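Local coordinates for glyoxalase family protein (Bacillus cereus, PDB 1ZSW), which binds a zinc ion and belongs to the glyoxalase (vicinal oxygen chelate) superfamily, although its substrate and precise reaction are unknown, at residues N45-Y48 with K49-G53. Sequence-based numbering, arbitrary orientation.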
loop_
_atom_site.group_PDB
_atom_site.type_symbol
_atom_site.label_atom_id
_atom_site.label_comp_id
_atom_site.label_asym_id
_atom_site.label_seq_id
_atom_site.Cartn_x
_atom_site.Cartn_y
_atom_site.Cartn_z
ATOM N N ASN A 45 0.908 16.536 0.275
ATOM C CA ASN A 45 1.729 16.679 -0.912
ATOM C C ASN A 45 3.161 17.096 -0.571
ATOM O O ASN A 45 4.095 16.524 -1.097
ATOM C CB ASN A 45 1.067 17.687 -1.869
ATOM C CG ASN A 45 1.874 17.930 -3.152
ATOM O OD1 ASN A 45 2.411 19.030 -3.350
ATOM N ND2 ASN A 45 1.956 16.924 -4.018
ATOM N N HIS A 46 3.316 18.051 0.343
ATOM C CA HIS A 46 4.646 18.473 0.688
ATOM C C HIS A 46 5.427 17.290 1.276
ATOM O O HIS A 46 6.559 17.024 0.886
ATOM C CB HIS A 46 4.648 19.660 1.650
ATOM C CG HIS A 46 6.032 20.064 2.046
ATOM N ND1 HIS A 46 6.879 20.739 1.191
ATOM C CD2 HIS A 46 6.739 19.832 3.180
ATOM C CE1 HIS A 46 8.045 20.921 1.790
ATOM N NE2 HIS A 46 7.983 20.387 2.998
ATOM N N PHE A 47 4.808 16.531 2.170
ATOM C CA PHE A 47 5.546 15.453 2.800
ATOM C C PHE A 47 5.934 14.330 1.861
ATOM O O PHE A 47 7.112 13.906 1.833
ATOM C CB PHE A 47 4.730 14.876 3.970
ATOM C CG PHE A 47 5.518 13.939 4.821
ATOM C CD1 PHE A 47 6.408 14.422 5.775
ATOM C CD2 PHE A 47 5.392 12.574 4.658
ATOM C CE1 PHE A 47 7.139 13.540 6.566
ATOM C CE2 PHE A 47 6.111 11.672 5.446
ATOM C CZ PHE A 47 6.985 12.161 6.417
ATOM N N TYR A 48 4.962 13.836 1.072
ATOM C CA TYR A 48 5.239 12.624 0.269
ATOM C C TYR A 48 6.055 12.912 -0.985
ATOM O O TYR A 48 6.849 12.091 -1.422
ATOM C CB TYR A 48 3.930 11.806 -0.009
ATOM C CG TYR A 48 3.512 11.215 1.307
ATOM C CD1 TYR A 48 2.663 11.920 2.160
ATOM C CD2 TYR A 48 4.108 10.047 1.758
ATOM C CE1 TYR A 48 2.353 11.431 3.472
ATOM C CE2 TYR A 48 3.807 9.545 3.039
ATOM C CZ TYR A 48 2.948 10.252 3.874
ATOM O OH TYR A 48 2.697 9.745 5.155
ATOM N N LYS A 49 5.884 14.102 -1.538
ATOM C CA LYS A 49 6.625 14.492 -2.736
ATOM C C LYS A 49 7.912 15.211 -2.368
ATOM O O LYS A 49 8.979 14.769 -2.735
ATOM C CB LYS A 49 5.743 15.346 -3.650
ATOM C CG LYS A 49 6.448 15.796 -4.925
ATOM C CD LYS A 49 5.472 16.503 -5.873
ATOM C CE LYS A 49 4.981 17.800 -5.267
ATOM N NZ LYS A 49 6.030 18.871 -5.248
ATOM N N ASN A 50 7.823 16.291 -1.608
ATOM C CA ASN A 50 9.043 17.077 -1.341
ATOM C C ASN A 50 9.986 16.447 -0.326
ATOM O O ASN A 50 11.194 16.428 -0.545
ATOM C CB ASN A 50 8.690 18.521 -0.989
ATOM C CG ASN A 50 7.977 19.216 -2.137
ATOM O OD1 ASN A 50 6.896 19.765 -1.972
ATOM N ND2 ASN A 50 8.559 19.122 -3.330
ATOM N N VAL A 51 9.445 15.892 0.756
ATOM C CA VAL A 51 10.324 15.340 1.805
ATOM C C VAL A 51 10.727 13.923 1.444
ATOM O O VAL A 51 11.903 13.578 1.408
ATOM C CB VAL A 51 9.688 15.428 3.207
ATOM C CG1 VAL A 51 10.622 14.818 4.281
ATOM C CG2 VAL A 51 9.315 16.898 3.549
ATOM N N LEU A 52 9.748 13.073 1.134
ATOM C CA LEU A 52 10.060 11.681 0.803
ATOM C C LEU A 52 10.547 11.436 -0.639
ATOM O O LEU A 52 11.064 10.360 -0.984
ATOM C CB LEU A 52 8.820 10.805 1.095
ATOM C CG LEU A 52 8.435 10.614 2.548
ATOM C CD1 LEU A 52 7.597 9.306 2.560
ATOM C CD2 LEU A 52 9.670 10.490 3.439
ATOM N N GLY A 53 10.358 12.453 -1.486
ATOM C CA GLY A 53 10.902 12.402 -2.833
ATOM C C GLY A 53 10.134 11.564 -3.839
ATOM O O GLY A 53 10.680 11.239 -4.887
#
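Lys49 N bonds to Asn45 O at 3.0 Å, an alpha-helical turn, and the last part of helix 41-51 widens into a pi-type turn. Here His46 O takes its main hydrogen bond from Val51 N at 3.1 Å, five residues on, with only a weak one from Asn50 N. Phe47 O repeats the pattern: Leu52 N reaches it at 2.9 Å in a fairly straight bond (158°), while the bond from Val51 N is weak. Gly53 is the first residue to leave helical phi/psi, with positive phi.

The apolar packing centres on Leu52. Its CG sits 3.9 Å from Phe47 CE2, and its CD1 branch lies 3.7 Å from Tyr48 CD2. Phe47 CD2 in turn lies over one face of Tyr48, toward the rim. The His46 and Asn50 side chains cross at about a right angle, ring and amide planes 49° apart, and His46 NE2 comes within 3.8 Å of Val51 CG2.

With CG anti to the backbone N (chi1 180°), Lys49 lies alongside Asn45, pointing the same way; bends at chi3 and chi4 carry NZ to its salt bridge with Glu337. Tyr48 OH bonds to Asp145. Helix 41-51 follows strand 31-38 and precedes strands 55-62, 69-74 and 83-88, the beta-alpha-beta-beta-beta order of a vicinal oxygen chelate module; Leu52 packs on Trp118 and Phe122 of helix 112-124, and Leu52 and Phe47 touch Phe143 of strand 138-144.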